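Local coordinates for protein aminoglycoside 3'-phosphotransferase AphA1-IAB (Acinetobacter baumannii, PDB 4GKH) that phosphorylates kanamycin and related aminoglycosides at the 3'-hydroxyl, using a nucleoside triphosphate, and so confers resistance to these antibiotics, at residues L73-L76 with T77-P81; D166-D169 with E170-G173; W180-M183 with H184-L187. One frame throughout, in Å; residues are numbered along the deposited sequence.

Contact 1: L73-L76 with T77-P81; sequences LNWL and TAFMP
The backbone leaves helix 61-76 through an i to i+4 bond, Thr77 N to Leu73 O at 3.3 Å, after which Leu76 O accepts from both Phe79 N (i+3, 2.8 Å) and Met80 N (i+4, 3.0 Å). The two donors reach that oxygen differently: Met80 N lies nearly in line with the C=O bond, whereas Phe79 N sits above the carbonyl plane. Of the side chains, Trp75 and Phe79 form the aromatic pair. Phe79 CE2 rests over the rim of one indole face, 3.6 Å from Trp75 NE1, and with the ring planes at 46° the pair is oblique, neither stacked nor edge-to-face. The indole NH makes a weak hydrogen bond to Asn139 O, which ties it to a neighbouring loop. Leu76 runs alongside Met80, a selenomethionine, and its CD1 touches Met80 CG at 3.8 Å. The Met80 chain folds about CB-CG and CG-SE (chi2 -65°, chi3 -71°), and its end turns away from Leu76 toward Phe128 and Leu132 of helix 118-133. Thr77 packs its methyl CG2 against Asn74 O at 3.1 Å. The helix end is thus tied down by main-chain bonds, two of which converge on Leu76 O, while apolar and aromatic contacts accompany the chain into the loop before strand 85-91.

Contact 2: D166-D169 with E170-G173; sequences DFDD and ERNG. With KAN (kanamycin a), chain M.
Asp168 OD1 is gripped by two groups of kanamycin, the amine N3 at 2.9 Å and the hydroxyl O13 at 3.1 Å, and Asn235 ND2 adds a third hydrogen bond. The other carboxylate oxygen, OD2, turns to Arg171 in a salt bridge, with NH2 2.9 Å away. OD2 lies at the edge of the guanidinium, in its plane, but the carboxylate is turned 70° from that plane; the N-H...O angle is 130°, which makes this a weak hydrogen bond within the bridge. A bend at chi3 (-78°) brings the arginine head alongside Asp168, and its NE makes a second salt bridge to Glu270. The main chain joins the same two residues, Arg171 N donating to Asp168 O at 3.0 Å. Ahead of this turn, Asp166 O takes a further hydrogen bond from kanamycin N3 at 2.8 Å. Phe167 sets the edge of its ring near Arg171 O, with CD2 3.5 Å from it, while a water bridges Phe167 O and Asn172 ND2. Arg171 is therefore a second-shell residue: by holding OD2 it probably orients the carboxylate whose OD1 binds the antibiotic, and its positive charge would be expected to stabilise the ionised acid beside the substrate amine.

Contact 3: W180-M183 with H184-L187; sequences WKEM and HKLL
Trp180 lays one indole face under the imidazole of His184, whose CE1 sits above the middle of the ring system, 3.3 Å from Trp180 CZ2. The planes meet at 59°, giving an edge-to-face, T-shaped pair with the histidine supplying the edge. The imidazole is pinned in this pose by its own ND1, which donates to Trp180 O at 2.9 Å along an almost straight N-H line (171°), with the oxygen in the ring plane. One residue thus offers both its indole and its carbonyl to the same histidine. Met183, a selenomethionine, approaches obliquely, its CE 4.0 Å from His184 CE1. Further round the turn, Lys185 stretches out fully beyond CG and places NZ 2.7 Å from Glu182 OE1 in a salt bridge, approaching on the syn side of the carboxylate but 35° out of its plane. The main chain makes Lys185 N to Glu182 O (3.2 Å) and a weak Leu186 N to Met183 O bond. Trp180 and Met183 lean on helix 146-158, and Leu186 meets helix 259-269. Bonds from i+3 back to i are typical of a helix C-terminal turn, here leading helix 176-184 into the loop before strand 193-196 of this protein-kinase-like fold.

Overall arrangement
All three contacts are local turns, but they serve different parts of the kinase-like fold. Contact 1 stands on the opposite side of the chain's centre from the other two, about 34 Å from each between centres. It joins the five-stranded sheet's neighbouring helix 61-76 to the loop before strand 85-91 and is partly buried, largely apolar and aromatic. Contacts 2 and 3 share a side, their nearest atoms about 7 Å apart, and both touch helix 259-269; contact 2 precedes helix 176-184 and contact 3 closes it. Contact 2, also partly buried, divides its central carboxylate between kanamycin and an arginine. Contact 3 lies at the surface, away from the annotated sites, where its salt bridge joins two residues of the turn itself.

Contact 1: L73-L76 with T77-P81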
loop_
_atom_site.group_PDB
_atom_site.type_symbol
_atom_site.label_atom_id
_atom_site.label_comp_id
_atom_site.label_asym_id
_atom_site.label_seq_id
_atom_site.Cartn_x
_atom_site.Cartn_y
_atom_site.Cartn_z
ATOM N N LEU A 73 -5.267 -3.541 -9.951
ATOM C CA LEU A 73 -6.499 -4.105 -9.371
ATOM C C LEU A 73 -7.070 -5.153 -10.309
ATOM O O LEU A 73 -7.497 -6.230 -9.891
ATOM C CB LEU A 73 -7.577 -3.035 -9.177
ATOM C CG LEU A 73 -7.624 -2.121 -7.952
ATOM C CD1 LEU A 73 -8.615 -1.002 -8.222
ATOM C CD2 LEU A 73 -8.043 -2.911 -6.724
ATOM N N ASN A 74 -7.096 -4.815 -11.585
ATOM C CA ASN A 74 -7.632 -5.727 -12.588
ATOM C C ASN A 74 -6.872 -7.053 -12.601
ATOM O O ASN A 74 -7.480 -8.118 -12.735
ATOM C CB ASN A 74 -7.613 -5.053 -13.960
ATOM C CG ASN A 74 -8.340 -5.858 -15.013
ATOM O OD1 ASN A 74 -9.553 -6.049 -14.937
ATOM N ND2 ASN A 74 -7.603 -6.318 -16.019
ATOM N N TRP A 75 -5.552 -6.991 -12.420
ATOM C CA TRP A 75 -4.726 -8.197 -12.424
ATOM C C TRP A 75 -4.825 -9.004 -11.140
ATOM O O TRP A 75 -5.075 -10.222 -11.160
ATOM C CB TRP A 75 -3.251 -7.872 -12.699
ATOM C CG TRP A 75 -2.400 -9.084 -12.524
ATOM C CD1 TRP A 75 -2.324 -10.178 -13.364
ATOM C CD2 TRP A 75 -1.545 -9.371 -11.419
ATOM N NE1 TRP A 75 -1.467 -11.114 -12.842
ATOM C CE2 TRP A 75 -0.966 -10.642 -11.655
ATOM C CE3 TRP A 75 -1.186 -8.667 -10.266
ATOM C CZ2 TRP A 75 -0.061 -11.224 -10.774
ATOM C CZ3 TRP A 75 -0.296 -9.267 -9.369
ATOM C CH2 TRP A 75 0.259 -10.520 -9.634
ATOM N N LEU A 76 -4.623 -8.326 -10.018
ATOM C CA LEU A 76 -4.421 -9.019 -8.747
ATOM C C LEU A 76 -5.702 -9.667 -8.208
ATOM O O LEU A 76 -5.657 -10.590 -7.381
ATOM C CB LEU A 76 -3.809 -8.051 -7.731
ATOM C CG LEU A 76 -3.451 -8.589 -6.343
ATOM C CD1 LEU A 76 -2.510 -9.784 -6.444
ATOM C CD2 LEU A 76 -2.823 -7.471 -5.518
ATOM N N THR A 77 -6.845 -9.216 -8.706
ATOM C CA THR A 77 -8.127 -9.731 -8.242
ATOM C C THR A 77 -8.313 -11.234 -8.509
ATOM O O THR A 77 -9.102 -11.907 -7.834
ATOM C CB THR A 77 -9.298 -8.936 -8.843
ATOM O OG1 THR A 77 -10.533 -9.462 -8.347
ATOM C CG2 THR A 77 -9.289 -9.032 -10.346
ATOM N N ALA A 78 -7.566 -11.764 -9.475
ATOM C CA ALA A 78 -7.589 -13.202 -9.739
ATOM C C ALA A 78 -6.975 -13.990 -8.581
ATOM O O ALA A 78 -7.271 -15.190 -8.395
ATOM C CB ALA A 78 -6.863 -13.512 -11.031
ATOM N N PHE A 79 -6.138 -13.311 -7.792
ATOM C CA PHE A 79 -5.349 -13.976 -6.747
ATOM C C PHE A 79 -5.666 -13.600 -5.286
ATOM O O PHE A 79 -5.466 -14.407 -4.367
ATOM C CB PHE A 79 -3.857 -13.761 -7.023
ATOM C CG PHE A 79 -3.438 -14.164 -8.397
ATOM C CD1 PHE A 79 -3.113 -15.484 -8.673
ATOM C CD2 PHE A 79 -3.385 -13.235 -9.426
ATOM C CE1 PHE A 79 -2.728 -15.863 -9.935
ATOM C CE2 PHE A 79 -3.003 -13.606 -10.702
ATOM C CZ PHE A 79 -2.676 -14.918 -10.964
HETATM N N MSE A 80 -6.155 -12.386 -5.062
HETATM C CA MSE A 80 -6.339 -11.863 -3.713
HETATM C C MSE A 80 -7.639 -11.067 -3.629
HETATM O O MSE A 80 -8.098 -10.536 -4.642
HETATM C CB MSE A 80 -5.155 -10.936 -3.352
HETATM C CG MSE A 80 -3.793 -11.644 -3.349
HETATM SE SE MSE A 80 -3.640 -13.000 -1.979
HETATM C CE MSE A 80 -3.561 -11.801 -0.435
ATOM N N PRO A 81 -8.215 -10.951 -2.423
ATOM C CA PRO A 81 -9.428 -10.139 -2.223
ATOM C C PRO A 81 -9.136 -8.635 -2.247
ATOM O O PRO A 81 -8.390 -8.157 -1.398
ATOM C CB PRO A 81 -9.912 -10.565 -0.835
ATOM C CG PRO A 81 -8.684 -11.037 -0.141
ATOM C CD PRO A 81 -7.820 -11.666 -1.195
#

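Contact 2: D166-D169 with E170-G173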
loop_
_atom_site.group_PDB
_atom_site.type_symbol
_atom_site.label_atom_id
_atom_site.label_comp_id
_atom_site.label_asym_id
_atom_site.label_seq_id
_atom_site.Cartn_x
_atom_site.Cartn_y
_atom_site.Cartn_z
ATOM N N ASP A 166 8.026 13.982 6.985
ATOM C CA ASP A 166 7.373 12.716 7.307
ATOM C C ASP A 166 8.366 11.552 7.458
ATOM O O ASP A 166 7.966 10.396 7.403
ATOM C CB ASP A 166 6.312 12.379 6.239
ATOM C CG ASP A 166 5.284 11.356 6.715
ATOM O OD1 ASP A 166 5.014 11.289 7.938
ATOM O OD2 ASP A 166 4.735 10.609 5.868
ATOM N N PHE A 167 9.655 11.846 7.620
ATOM C CA PHE A 167 10.643 10.774 7.757
ATOM C C PHE A 167 10.462 10.044 9.098
ATOM O O PHE A 167 9.902 10.604 10.040
ATOM C CB PHE A 167 12.073 11.324 7.710
ATOM C CG PHE A 167 12.489 11.876 6.368
ATOM C CD1 PHE A 167 11.824 11.522 5.205
ATOM C CD2 PHE A 167 13.559 12.776 6.288
ATOM C CE1 PHE A 167 12.228 12.028 3.982
ATOM C CE2 PHE A 167 13.964 13.295 5.064
ATOM C CZ PHE A 167 13.302 12.924 3.917
ATOM N N ASP A 168 10.962 8.811 9.182
ATOM C CA ASP A 168 11.008 8.077 10.457
ATOM C C ASP A 168 11.884 8.771 11.504
ATOM O O ASP A 168 12.664 9.668 11.179
ATOM C CB ASP A 168 11.534 6.660 10.241
ATOM C CG ASP A 168 10.623 5.822 9.372
ATOM O OD1 ASP A 168 9.382 5.961 9.479
ATOM O OD2 ASP A 168 11.161 5.022 8.578
ATOM N N ASP A 169 11.779 8.340 12.763
ATOM C CA ASP A 169 12.496 9.015 13.844
ATOM C C ASP A 169 14.013 8.961 13.681
ATOM O O ASP A 169 14.709 9.925 14.017
ATOM C CB ASP A 169 12.091 8.450 15.211
ATOM C CG ASP A 169 10.696 8.880 15.635
ATOM O OD1 ASP A 169 10.258 9.969 15.210
ATOM O OD2 ASP A 169 10.041 8.131 16.400
ATOM N N GLU A 170 14.526 7.834 13.181
ATOM C CA GLU A 170 15.962 7.685 12.928
ATOM C C GLU A 170 16.498 8.799 12.037
ATOM O O GLU A 170 17.651 9.205 12.171
ATOM C CB GLU A 170 16.277 6.351 12.245
ATOM C CG GLU A 170 15.871 5.122 13.019
ATOM C CD GLU A 170 14.473 4.658 12.671
ATOM O OE1 GLU A 170 14.348 3.618 11.986
ATOM O OE2 GLU A 170 13.502 5.337 13.077
ATOM N N ARG A 171 15.660 9.283 11.123
ATOM C CA ARG A 171 16.096 10.288 10.140
ATOM C C ARG A 171 15.402 11.647 10.284
ATOM O O ARG A 171 15.236 12.392 9.314
ATOM C CB ARG A 171 15.895 9.748 8.723
ATOM C CG ARG A 171 16.745 8.522 8.424
ATOM C CD ARG A 171 16.265 7.780 7.184
ATOM N NE ARG A 171 15.090 6.950 7.435
ATOM C CZ ARG A 171 15.137 5.752 8.005
ATOM N NH1 ARG A 171 16.305 5.243 8.389
ATOM N NH2 ARG A 171 14.022 5.066 8.191
ATOM N N ASN A 172 15.005 11.977 11.502
ATOM C CA ASN A 172 14.299 13.218 11.729
ATOM C C ASN A 172 15.248 14.390 11.520
ATOM O O ASN A 172 16.302 14.461 12.158
ATOM C CB ASN A 172 13.716 13.239 13.141
ATOM C CG ASN A 172 12.875 14.463 13.398
ATOM O OD1 ASN A 172 13.352 15.446 13.960
ATOM N ND2 ASN A 172 11.617 14.414 12.982
ATOM N N GLY A 173 14.887 15.295 10.617
ATOM C CA GLY A 173 15.710 16.468 10.366
ATOM C C GLY A 173 16.797 16.243 9.326
ATOM O O GLY A 173 17.550 17.157 8.998
HETATM C C1 KAN M . 2.645 7.636 4.074
HETATM C C2 KAN M . 1.527 6.710 3.650
HETATM C C3 KAN M . 1.640 6.283 2.199
HETATM C C4 KAN M . 1.615 7.541 1.330
HETATM C C5 KAN M . 2.790 8.414 1.724
HETATM C C6 KAN M . 2.673 9.652 0.835
HETATM C C7 KAN M . 7.337 6.997 6.424
HETATM C C8 KAN M . 6.027 7.396 7.054
HETATM C C9 KAN M . 4.888 6.841 6.169
HETATM C C10 KAN M . 4.941 7.447 4.749
HETATM C C11 KAN M . 6.287 6.994 4.132
HETATM C C12 KAN M . 7.429 7.535 4.986
HETATM C C13 KAN M . 5.196 7.488 9.367
HETATM C C14 KAN M . 5.970 7.299 10.673
HETATM C C15 KAN M . 6.106 5.861 11.117
HETATM C C16 KAN M . 4.719 5.282 11.292
HETATM C C17 KAN M . 4.025 5.385 9.939
HETATM C C18 KAN M . 2.660 4.662 9.898
HETATM N N1 KAN M . 3.776 10.574 1.128
HETATM N N2 KAN M . 6.394 7.551 2.772
HETATM N N3 KAN M . 8.387 7.583 7.288
HETATM N N4 KAN M . 6.807 5.796 12.406
HETATM O O5 KAN M . 2.663 8.764 3.127
HETATM O O6 KAN M . 1.549 5.549 4.501
HETATM O O7 KAN M . 0.518 5.441 1.900
HETATM O O8 KAN M . 1.757 7.194 -0.054
HETATM O O9 KAN M . 3.877 6.923 3.928
HETATM O O10 KAN M . 3.599 7.010 6.813
HETATM O O11 KAN M . 6.038 6.862 8.401
HETATM O O12 KAN M . 3.939 6.782 9.516
HETATM O O13 KAN M . 7.233 7.945 10.479
HETATM O O14 KAN M . 4.850 3.915 11.661
HETATM O O15 KAN M . 2.162 4.653 8.531
HETATM O O HOH W 1 9.920 13.240 10.860
#

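Contact 3: W180-M183 with H184-L187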
loop_
_atom_site.group_PDB
_atom_site.type_symbol
_atom_site.label_atom_id
_atom_site.label_comp_id
_atom_site.label_asym_id
_atom_site.label_seq_id
_atom_site.Cartn_x
_atom_site.Cartn_y
_atom_site.Cartn_z
ATOM N N TRP A 180 19.187 9.945 0.753
ATOM C CA TRP A 180 19.589 9.357 -0.521
ATOM C C TRP A 180 21.019 8.789 -0.464
ATOM O O TRP A 180 21.248 7.642 -0.817
ATOM C CB TRP A 180 19.454 10.409 -1.632
ATOM C CG TRP A 180 19.836 9.953 -2.990
ATOM C CD1 TRP A 180 20.966 10.303 -3.683
ATOM C CD2 TRP A 180 19.084 9.094 -3.852
ATOM N NE1 TRP A 180 20.967 9.698 -4.918
ATOM C CE2 TRP A 180 19.823 8.951 -5.046
ATOM C CE3 TRP A 180 17.866 8.422 -3.728
ATOM C CZ2 TRP A 180 19.376 8.174 -6.110
ATOM C CZ3 TRP A 180 17.424 7.641 -4.796
ATOM C CH2 TRP A 180 18.183 7.515 -5.957
ATOM N N LYS A 181 21.977 9.589 -0.011
ATOM C CA LYS A 181 23.368 9.140 0.036
ATOM C C LYS A 181 23.575 7.947 0.966
ATOM O O LYS A 181 24.263 6.996 0.612
ATOM C CB LYS A 181 24.305 10.279 0.449
ATOM C CG LYS A 181 24.477 11.351 -0.615
ATOM C CD LYS A 181 25.627 12.292 -0.284
ATOM C CE LYS A 181 26.590 12.430 -1.456
ATOM N NZ LYS A 181 25.947 13.005 -2.672
ATOM N N GLU A 182 22.986 8.012 2.158
ATOM C CA GLU A 182 23.161 6.961 3.154
ATOM C C GLU A 182 22.547 5.661 2.677
ATOM O O GLU A 182 23.071 4.586 2.923
ATOM C CB GLU A 182 22.528 7.377 4.481
ATOM C CG GLU A 182 23.273 8.511 5.162
ATOM C CD GLU A 182 24.559 8.038 5.795
ATOM O OE1 GLU A 182 25.642 8.508 5.382
ATOM O OE2 GLU A 182 24.478 7.187 6.708
HETATM N N MSE A 183 21.422 5.777 1.993
HETATM C CA MSE A 183 20.725 4.611 1.491
HETATM C C MSE A 183 21.613 3.816 0.532
HETATM O O MSE A 183 21.564 2.593 0.514
HETATM C CB MSE A 183 19.424 5.025 0.801
HETATM C CG MSE A 183 18.599 3.846 0.313
HETATM SE SE MSE A 183 16.848 4.313 -0.361
HETATM C CE MSE A 183 17.399 5.641 -1.693
ATOM N N HIS A 184 22.432 4.502 -0.261
ATOM C CA HIS A 184 23.239 3.790 -1.254
ATOM C C HIS A 184 24.412 3.006 -0.657
ATOM O O HIS A 184 24.948 2.100 -1.290
ATOM C CB HIS A 184 23.661 4.711 -2.408
ATOM C CG HIS A 184 22.544 4.992 -3.363
ATOM N ND1 HIS A 184 21.520 5.867 -3.069
ATOM C CD2 HIS A 184 22.255 4.468 -4.579
ATOM C CE1 HIS A 184 20.656 5.883 -4.069
ATOM N NE2 HIS A 184 21.080 5.047 -5.000
ATOM N N LYS A 185 24.767 3.324 0.584
ATOM C CA LYS A 185 25.801 2.575 1.297
ATOM C C LYS A 185 25.411 1.140 1.700
ATOM O O LYS A 185 26.281 0.318 1.984
ATOM C CB LYS A 185 26.301 3.382 2.497
ATOM C CG LYS A 185 26.903 4.711 2.074
ATOM C CD LYS A 185 27.094 5.661 3.238
ATOM C CE LYS A 185 27.626 7.002 2.749
ATOM N NZ LYS A 185 27.819 7.972 3.862
ATOM N N LEU A 186 24.116 0.837 1.700
ATOM C CA LEU A 186 23.633 -0.511 2.008
ATOM C C LEU A 186 23.707 -1.471 0.810
ATOM O O LEU A 186 23.798 -2.692 0.981
ATOM C CB LEU A 186 22.183 -0.431 2.506
ATOM C CG LEU A 186 21.865 0.634 3.560
ATOM C CD1 LEU A 186 20.367 0.882 3.633
ATOM C CD2 LEU A 186 22.403 0.248 4.928
ATOM N N LEU A 187 23.648 -0.912 -0.397
ATOM C CA LEU A 187 23.624 -1.695 -1.639
ATOM C C LEU A 187 25.005 -2.279 -1.977
ATOM O O LEU A 187 26.030 -1.677 -1.649
ATOM C CB LEU A 187 23.096 -0.827 -2.800
ATOM C CG LEU A 187 21.613 -0.424 -2.743
ATOM C CD1 LEU A 187 21.176 0.371 -3.982
ATOM C CD2 LEU A 187 20.721 -1.657 -2.549
#